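Local atomic coordinates of 2-nitropropane dioxygenase (Streptomyces ansochromogenes, PDB entry 3BW2), a protein that probably catalyses the oxidative denitrification of alkyl nitronates by molecular oxygen, using a bound flavin mononucleotide (FMN) as cofactor. Residues A[306-311]-A[315-320]; A[275-278]-A[282-285]; A[117-122]-A[142-147]. All coordinates share one frame; numbering follows the deposited sequence.

Contact 1 (A[306-311]-A[315-320]). With FMN (flavin mononucleotide), chain B.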
loop_
_atom_site.group_PDB
_atom_site.type_symbol
_atom_site.label_atom_id
_atom_site.label_comp_id
_atom_site.label_asym_id
_atom_site.label_seq_id
_atom_site.Cartn_x
_atom_site.Cartn_y
_atom_site.Cartn_z
ATOM N N LYS A 306 19.805 -17.538 14.480
ATOM C CA LYS A 306 19.600 -18.563 15.504
ATOM C C LYS A 306 20.264 -18.118 16.804
ATOM O O LYS A 306 19.693 -18.250 17.883
ATOM C CB LYS A 306 20.214 -19.904 15.086
ATOM C CG LYS A 306 19.526 -20.625 13.939
ATOM C CD LYS A 306 20.060 -22.056 13.843
ATOM C CE LYS A 306 19.459 -22.822 12.676
ATOM N NZ LYS A 306 19.956 -22.324 11.363
ATOM N N ALA A 307 21.481 -17.604 16.692
ATOM C CA ALA A 307 22.220 -17.146 17.861
ATOM C C ALA A 307 21.486 -15.992 18.539
ATOM O O ALA A 307 21.337 -15.971 19.761
ATOM C CB ALA A 307 23.616 -16.708 17.452
ATOM N N ALA A 308 21.026 -15.035 17.739
ATOM C CA ALA A 308 20.311 -13.880 18.266
ATOM C C ALA A 308 19.047 -14.322 19.002
ATOM O O ALA A 308 18.745 -13.835 20.099
ATOM C CB ALA A 308 19.954 -12.928 17.129
ATOM N N ALA A 309 18.316 -15.253 18.395
ATOM C CA ALA A 309 17.086 -15.762 18.990
ATOM C C ALA A 309 17.400 -16.448 20.311
ATOM O O ALA A 309 16.712 -16.237 21.311
ATOM C CB ALA A 309 16.407 -16.739 18.036
ATOM N N LYS A 310 18.446 -17.265 20.313
ATOM C CA LYS A 310 18.856 -17.980 21.517
ATOM C C LYS A 310 19.073 -16.986 22.660
ATOM O O LYS A 310 18.666 -17.229 23.795
ATOM C CB LYS A 310 20.160 -18.739 21.255
ATOM C CG LYS A 310 20.458 -19.859 22.247
ATOM C CD LYS A 310 19.566 -21.063 21.984
ATOM C CE LYS A 310 19.991 -22.278 22.803
ATOM N NZ LYS A 310 19.254 -23.508 22.380
ATOM N N ALA A 311 19.716 -15.863 22.344
ATOM C CA ALA A 311 20.009 -14.827 23.331
ATOM C C ALA A 311 18.824 -13.919 23.622
ATOM O O ALA A 311 18.874 -13.113 24.548
ATOM C CB ALA A 311 21.199 -13.982 22.864
ATOM N N GLN A 315 17.185 -7.429 18.128
ATOM C CA GLN A 315 17.892 -6.563 17.186
ATOM C C GLN A 315 18.670 -7.332 16.118
ATOM O O GLN A 315 19.113 -6.747 15.127
ATOM C CB GLN A 315 18.856 -5.633 17.926
ATOM C CG GLN A 315 18.212 -4.688 18.929
ATOM C CD GLN A 315 17.223 -3.725 18.295
ATOM O OE1 GLN A 315 17.359 -3.343 17.134
ATOM N NE2 GLN A 315 16.228 -3.314 19.068
ATOM N N GLY A 316 18.839 -8.637 16.315
ATOM C CA GLY A 316 19.571 -9.435 15.344
ATOM C C GLY A 316 18.693 -10.486 14.696
ATOM O O GLY A 316 19.176 -11.394 14.018
ATOM N N MET A 317 17.388 -10.358 14.897
ATOM C CA MET A 317 16.437 -11.308 14.344
ATOM C C MET A 317 15.663 -10.754 13.153
ATOM O O MET A 317 15.549 -9.536 12.982
ATOM C CB MET A 317 15.446 -11.732 15.429
ATOM C CG MET A 317 16.076 -12.492 16.584
ATOM S SD MET A 317 14.916 -12.719 17.934
ATOM C CE MET A 317 13.701 -13.758 17.154
ATOM N N ALA A 318 15.137 -11.663 12.335
ATOM C CA ALA A 318 14.328 -11.286 11.181
ATOM C C ALA A 318 12.899 -11.152 11.700
ATOM O O ALA A 318 12.123 -12.103 11.671
ATOM C CB ALA A 318 14.404 -12.367 10.100
ATOM N N LEU A 319 12.562 -9.959 12.176
ATOM C CA LEU A 319 11.243 -9.682 12.739
ATOM C C LEU A 319 10.135 -9.475 11.694
ATOM O O LEU A 319 9.539 -8.399 11.612
ATOM C CB LEU A 319 11.349 -8.454 13.650
ATOM C CG LEU A 319 12.420 -8.552 14.750
ATOM C CD1 LEU A 319 12.474 -7.256 15.551
ATOM C CD2 LEU A 319 12.105 -9.734 15.669
ATOM N N TRP A 320 9.857 -10.506 10.904
ATOM C CA TRP A 320 8.825 -10.423 9.870
ATOM C C TRP A 320 7.517 -9.877 10.455
ATOM O O TRP A 320 7.032 -10.364 11.479
ATOM C CB TRP A 320 8.549 -11.807 9.275
ATOM C CG TRP A 320 9.745 -12.546 8.745
ATOM C CD1 TRP A 320 9.974 -13.891 8.843
ATOM C CD2 TRP A 320 10.845 -12.008 7.995
ATOM N NE1 TRP A 320 11.141 -14.224 8.203
ATOM C CE2 TRP A 320 11.698 -13.088 7.673
ATOM C CE3 TRP A 320 11.195 -10.721 7.565
ATOM C CZ2 TRP A 320 12.879 -12.921 6.941
ATOM C CZ3 TRP A 320 12.372 -10.554 6.838
ATOM C CH2 TRP A 320 13.198 -11.650 6.534
HETATM N N1 FMN B . 4.083 -16.818 2.938
HETATM C C2 FMN B . 4.333 -18.057 2.325
HETATM O O2 FMN B . 3.780 -18.343 1.266
HETATM N N3 FMN B . 5.195 -18.972 2.907
HETATM C C4 FMN B . 5.844 -18.730 4.107
HETATM O O4 FMN B . 6.604 -19.587 4.594
HETATM C C4A FMN B . 5.594 -17.488 4.753
HETATM N N5 FMN B . 6.191 -17.189 5.976
HETATM C C5A FMN B . 5.936 -15.988 6.643
HETATM C C6 FMN B . 6.550 -15.740 7.898
HETATM C C7 FMN B . 6.323 -14.528 8.638
HETATM C C7M FMN B . 6.349 -14.729 10.172
HETATM C C8 FMN B . 5.393 -13.604 8.032
HETATM C C8M FMN B . 4.492 -12.676 8.846
HETATM C C9 FMN B . 4.786 -13.828 6.755
HETATM C C9A FMN B . 5.051 -15.029 6.055
HETATM N N10 FMN B . 4.454 -15.311 4.797
HETATM C C10 FMN B . 4.706 -16.537 4.146
HETATM C "C1'" FMN B . 3.657 -14.236 4.054
HETATM C "C2'" FMN B . 2.153 -14.523 4.294
HETATM O "O2'" FMN B . 1.726 -15.513 3.371
HETATM C "C3'" FMN B . 1.252 -13.264 4.050
HETATM O "O3'" FMN B . 1.502 -12.844 2.708
HETATM C "C4'" FMN B . 1.538 -12.082 4.991
HETATM O "O4'" FMN B . 1.623 -12.595 6.321
HETATM C "C5'" FMN B . 0.402 -11.020 4.905
HETATM O "O5'" FMN B . 0.642 -9.889 5.789
HETATM P P FMN B . 0.212 -9.747 7.361
HETATM O O1P FMN B . -0.995 -10.557 7.028
HETATM O O2P FMN B . 0.349 -8.276 7.017
HETATM O O3P FMN B . 1.488 -10.521 7.636
#
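A308 and A309, near the C-terminal end of helix 296-311 in this TIM-barrel flavoprotein, pack against G316 and M317 of the loop that follows the helix and runs on to the FMN pocket. The contact is van der Waals packing, of methyl and thioether groups against one another and against backbone. A308 directs its CB at the backbone of G316, 3.6 Å from G316 O. The approach leaves little room, since a CB built on G316 would stand 3.1 Å from A308 CB. M317 supplies the side-chain packing: with CG beside the backbone N (chi1 -64°), that atom lies 3.9 Å from A308 CB. A bend at chi3 (65°) then keeps the end of the chain near the helix, with M317 SD 3.9 Å from A309 CA and M317 CE near A309 CB. Were M317 replaced by alanine, the A309 methyl would probably lose its thioether partner and a gap would open beside the helix. M317 O accepts a hydrogen bond from N280 ND2. Beyond M317, inverse gamma turns centred on A318 and L319 carry the chain to the flavin. There A318 CB sits 3.5 Å above one face of the W320 ring, toward its rim, and W320 CB lies 3.6 Å from FMN C7.

Contact 2 (A[275-278]-A[282-285])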
loop_
_atom_site.group_PDB
_atom_site.type_symbol
_atom_site.label_atom_id
_atom_site.label_comp_id
_atom_site.label_asym_id
_atom_site.label_seq_id
_atom_site.Cartn_x
_atom_site.Cartn_y
_atom_site.Cartn_z
ATOM N N ALA A 275 11.694 -8.673 1.952
ATOM C CA ALA A 275 10.796 -9.181 2.981
ATOM C C ALA A 275 10.568 -8.077 4.014
ATOM O O ALA A 275 11.515 -7.401 4.414
ATOM C CB ALA A 275 11.409 -10.416 3.639
ATOM N N ARG A 276 9.321 -7.894 4.442
ATOM C CA ARG A 276 9.006 -6.839 5.406
ATOM C C ARG A 276 9.234 -7.271 6.852
ATOM O O ARG A 276 8.628 -8.231 7.340
ATOM C CB ARG A 276 7.562 -6.364 5.220
ATOM C CG ARG A 276 7.172 -5.199 6.125
ATOM C CD ARG A 276 5.759 -4.726 5.833
ATOM N NE ARG A 276 5.638 -4.142 4.500
ATOM C CZ ARG A 276 6.108 -2.946 4.148
ATOM N NH1 ARG A 276 6.739 -2.180 5.030
ATOM N NH2 ARG A 276 5.945 -2.513 2.905
ATOM N N SER A 277 10.111 -6.536 7.528
ATOM C CA SER A 277 10.482 -6.805 8.910
ATOM C C SER A 277 10.429 -5.523 9.732
ATOM O O SER A 277 10.475 -4.429 9.176
ATOM C CB SER A 277 11.912 -7.357 8.945
ATOM O OG SER A 277 12.479 -7.264 10.239
ATOM N N LEU A 278 10.321 -5.656 11.052
ATOM C CA LEU A 278 10.327 -4.483 11.921
ATOM C C LEU A 278 11.757 -3.960 11.817
ATOM O O LEU A 278 12.704 -4.748 11.783
ATOM C CB LEU A 278 10.028 -4.873 13.372
ATOM C CG LEU A 278 8.639 -5.423 13.698
ATOM C CD1 LEU A 278 8.613 -5.908 15.134
ATOM C CD2 LEU A 278 7.592 -4.341 13.494
ATOM N N PHE A 282 20.105 -4.901 12.921
ATOM C CA PHE A 282 20.583 -5.651 11.763
ATOM C C PHE A 282 20.084 -5.025 10.462
ATOM O O PHE A 282 20.843 -4.858 9.511
ATOM C CB PHE A 282 20.109 -7.108 11.849
ATOM C CG PHE A 282 20.882 -8.054 10.968
ATOM C CD1 PHE A 282 21.881 -8.860 11.502
ATOM C CD2 PHE A 282 20.620 -8.129 9.603
ATOM C CE1 PHE A 282 22.609 -9.725 10.686
ATOM C CE2 PHE A 282 21.342 -8.989 8.782
ATOM C CZ PHE A 282 22.337 -9.789 9.324
ATOM N N LEU A 283 18.805 -4.672 10.425
ATOM C CA LEU A 283 18.233 -4.084 9.221
ATOM C C LEU A 283 18.867 -2.728 8.918
ATOM O O LEU A 283 19.267 -2.465 7.783
ATOM C CB LEU A 283 16.712 -3.954 9.366
ATOM C CG LEU A 283 15.904 -3.733 8.080
ATOM C CD1 LEU A 283 14.451 -4.133 8.314
ATOM C CD2 LEU A 283 16.013 -2.277 7.633
ATOM N N ARG A 284 18.974 -1.873 9.929
ATOM C CA ARG A 284 19.568 -0.555 9.735
ATOM C C ARG A 284 21.007 -0.642 9.233
ATOM O O ARG A 284 21.413 0.109 8.348
ATOM C CB ARG A 284 19.542 0.246 11.043
ATOM C CG ARG A 284 18.202 0.892 11.365
ATOM C CD ARG A 284 18.311 1.776 12.599
ATOM N NE ARG A 284 18.315 0.995 13.832
ATOM C CZ ARG A 284 17.218 0.535 14.428
ATOM N NH1 ARG A 284 16.023 0.783 13.908
ATOM N NH2 ARG A 284 17.314 -0.184 15.540
ATOM N N GLU A 285 21.771 -1.575 9.788
ATOM C CA GLU A 285 23.172 -1.731 9.417
ATOM C C GLU A 285 23.474 -2.389 8.078
ATOM O O GLU A 285 24.325 -1.910 7.331
ATOM C CB GLU A 285 23.916 -2.503 10.505
ATOM C CG GLU A 285 24.229 -1.699 11.749
ATOM C CD GLU A 285 25.038 -2.494 12.753
ATOM O OE1 GLU A 285 26.010 -3.164 12.339
ATOM O OE2 GLU A 285 24.711 -2.442 13.957
#
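L283 on helix 281-286 and S277 with L278 on strand 275-278 bury nearly all the surface of this small contact, and one methyl, L283 CD1, makes every close approach. The backbones stay well apart, the nearest CA atoms being those of S277 and L283 at 8.2 Å, and the leucine spans that distance. With CG anti to the backbone N (chi1 -163°), its side chain extends toward the strand and places L283 CD1 3.9 Å from L278 O. The same methyl, L283 CD1, is 4.1 Å from S277 O and 4.2 Å from S277 CB, so it lies against the end of the strand and meets backbone oxygens as well as carbon. S277 points toward the helix; its OG also lies near L283 CD1 and donates to L278 O at 3.0 Å. That donor reaches the oxygen at a C=O...OG angle of 120°, tilted 33° from the carbonyl plane. L278 takes part through its backbone; its CB points away from the helix, and its side chain touches T264 and H325. L283 also touches T267, so it packs a short helix onto the antiparallel sheet of strands 178-179, 275-278 and 264-267, an accessory element beside the TIM barrel of this nitronate monooxygenase.

Contact 3 (A[117-122]-A[142-147])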
loop_
_atom_site.group_PDB
_atom_site.type_symbol
_atom_site.label_atom_id
_atom_site.label_comp_id
_atom_site.label_asym_id
_atom_site.label_seq_id
_atom_site.Cartn_x
_atom_site.Cartn_y
_atom_site.Cartn_z
ATOM N N VAL A 117 5.317 -36.348 -1.621
ATOM C CA VAL A 117 4.528 -36.552 -0.414
ATOM C C VAL A 117 3.100 -36.030 -0.579
ATOM O O VAL A 117 2.131 -36.718 -0.250
ATOM C CB VAL A 117 5.181 -35.848 0.798
ATOM C CG1 VAL A 117 4.216 -35.827 1.976
ATOM C CG2 VAL A 117 6.463 -36.573 1.188
ATOM N N LEU A 118 2.976 -34.811 -1.096
ATOM C CA LEU A 118 1.669 -34.185 -1.284
ATOM C C LEU A 118 0.802 -34.897 -2.319
ATOM O O LEU A 118 -0.427 -34.818 -2.272
ATOM C CB LEU A 118 1.856 -32.713 -1.664
ATOM C CG LEU A 118 2.515 -31.900 -0.543
ATOM C CD1 LEU A 118 2.984 -30.548 -1.063
ATOM C CD2 LEU A 118 1.520 -31.737 0.603
ATOM N N LEU A 119 1.441 -35.591 -3.254
ATOM C CA LEU A 119 0.703 -36.318 -4.279
ATOM C C LEU A 119 0.382 -37.738 -3.824
ATOM O O LEU A 119 -0.636 -38.305 -4.211
ATOM C CB LEU A 119 1.499 -36.358 -5.586
ATOM C CG LEU A 119 1.516 -35.049 -6.377
ATOM C CD1 LEU A 119 2.499 -35.152 -7.535
ATOM C CD2 LEU A 119 0.103 -34.742 -6.883
ATOM N N ASP A 120 1.244 -38.309 -2.990
ATOM C CA ASP A 120 1.017 -39.664 -2.507
ATOM C C ASP A 120 -0.019 -39.715 -1.382
ATOM O O ASP A 120 -0.715 -40.719 -1.211
ATOM C CB ASP A 120 2.332 -40.277 -2.031
ATOM C CG ASP A 120 2.168 -41.707 -1.572
ATOM O OD1 ASP A 120 1.774 -42.556 -2.402
ATOM O OD2 ASP A 120 2.429 -41.982 -0.381
ATOM N N ASP A 121 -0.118 -38.627 -0.620
ATOM C CA ASP A 121 -1.065 -38.533 0.489
ATOM C C ASP A 121 -1.650 -37.114 0.468
ATOM O O ASP A 121 -1.400 -36.314 1.369
ATOM C CB ASP A 121 -0.325 -38.783 1.805
ATOM C CG ASP A 121 -1.260 -39.115 2.948
ATOM O OD1 ASP A 121 -2.488 -38.970 2.779
ATOM O OD2 ASP A 121 -0.759 -39.516 4.020
ATOM N N PRO A 122 -2.462 -36.802 -0.555
ATOM C CA PRO A 122 -3.106 -35.501 -0.769
ATOM C C PRO A 122 -3.660 -34.753 0.443
ATOM O O PRO A 122 -4.262 -35.345 1.342
ATOM C CB PRO A 122 -4.205 -35.820 -1.777
ATOM C CG PRO A 122 -3.631 -36.954 -2.555
ATOM C CD PRO A 122 -3.035 -37.811 -1.464
ATOM N N ARG A 142 -4.556 -31.252 -8.839
ATOM C CA ARG A 142 -5.987 -31.133 -9.059
ATOM C C ARG A 142 -6.613 -32.523 -9.152
ATOM O O ARG A 142 -7.652 -32.784 -8.546
ATOM C CB ARG A 142 -6.261 -30.356 -10.345
ATOM C CG ARG A 142 -7.735 -30.286 -10.733
ATOM C CD ARG A 142 -7.927 -29.479 -12.011
ATOM N NE ARG A 142 -7.457 -28.104 -11.858
ATOM C CZ ARG A 142 -8.008 -27.219 -11.036
ATOM N NH1 ARG A 142 -9.051 -27.566 -10.297
ATOM N NH2 ARG A 142 -7.516 -25.992 -10.948
ATOM N N ARG A 143 -5.977 -33.415 -9.907
ATOM C CA ARG A 143 -6.491 -34.770 -10.062
ATOM C C ARG A 143 -6.530 -35.486 -8.722
ATOM O O ARG A 143 -7.419 -36.297 -8.471
ATOM C CB ARG A 143 -5.631 -35.581 -11.039
ATOM C CG ARG A 143 -5.589 -35.026 -12.451
ATOM C CD ARG A 143 -5.288 -36.127 -13.458
ATOM N NE ARG A 143 -6.377 -37.101 -13.521
ATOM C CZ ARG A 143 -6.344 -38.226 -14.231
ATOM N NH1 ARG A 143 -5.272 -38.532 -14.949
ATOM N NH2 ARG A 143 -7.388 -39.046 -14.226
ATOM N N ALA A 144 -5.564 -35.187 -7.861
ATOM C CA ALA A 144 -5.503 -35.819 -6.547
ATOM C C ALA A 144 -6.546 -35.231 -5.598
ATOM O O ALA A 144 -6.679 -35.677 -4.460
ATOM C CB ALA A 144 -4.104 -35.664 -5.955
ATOM N N GLY A 145 -7.281 -34.230 -6.070
ATOM C CA GLY A 145 -8.303 -33.617 -5.242
ATOM C C GLY A 145 -7.829 -32.460 -4.376
ATOM O O GLY A 145 -8.524 -32.063 -3.441
ATOM N N THR A 146 -6.657 -31.909 -4.681
ATOM C CA THR A 146 -6.117 -30.791 -3.907
ATOM C C THR A 146 -6.358 -29.460 -4.617
ATOM O O THR A 146 -6.169 -29.358 -5.829
ATOM C CB THR A 146 -4.588 -30.939 -3.698
ATOM O OG1 THR A 146 -4.310 -32.140 -2.969
ATOM C CG2 THR A 146 -4.030 -29.736 -2.939
ATOM N N LEU A 147 -6.775 -28.443 -3.868
ATOM C CA LEU A 147 -6.988 -27.120 -4.452
ATOM C C LEU A 147 -5.636 -26.414 -4.427
ATOM O O LEU A 147 -4.870 -26.558 -3.471
ATOM C CB LEU A 147 -8.023 -26.327 -3.645
ATOM C CG LEU A 147 -9.440 -26.912 -3.683
ATOM C CD1 LEU A 147 -10.373 -26.060 -2.832
ATOM C CD2 LEU A 147 -9.934 -26.970 -5.124
HETATM O O HOH W 1 -1.813 -32.511 -1.650
#
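P122 projects its ring at A144 and T146, and its atoms can be followed in turn. P122 CB lies 3.7 Å from A144 O and 3.9 Å from T146 OG1, beside the turn that closes helix 135-143. P122 CG, the next atom of the ring, meets A144 CB at 3.7 Å, carbon against carbon. A144 is touched from the side of helix 111-120 as well, by L119 CD2 at 4.4 Å, a looser approach. The shape of the A144 turn is set by a Schellman motif. G145 has a positive phi (89°), at which a CB would jam against the preceding carbonyl oxygen, and G145 N to R142 O, 2.9 Å, is one of the two bonds back into the last turn of the helix. A water adds a polar bridge between the segments, donating to L118 O at 2.8 Å and to T146 OG1 at the same length. T146 OG1 stands beside its backbone N (chi1 -61°), a position from which it accepts from the water and is hydrogen-bonded to V123 O. In the TIM barrel these are two successive helix-to-strand turns: helix 111-120, which leans on M50 and I54 of helix 47-60, passes into strand 125-129, and helix 135-143 passes into the neighbouring parallel strand 147-152.

Contacts 1 and 2 form one continuous region, their centres 11 Å apart. Two probable backbone hydrogen bonds join them, L319 O to L278 N at 2.9 Å and Q315 O to F282 N at 3.0 Å, so the chain of 315-320 is tied to both the strand and the helix of contact 2. W320 CZ3 also packs on A275 CB. Through W320, contact 1 reaches FMN directly, whereas the side chain of S277 in contact 2 remains about 9 Å from it. Contact 3 lies across the centre of the chain, 36 and 37 Å from contacts 1 and 2 between centres; its T146 side chain is about 11 Å from that of N68, an FMN-binding residue.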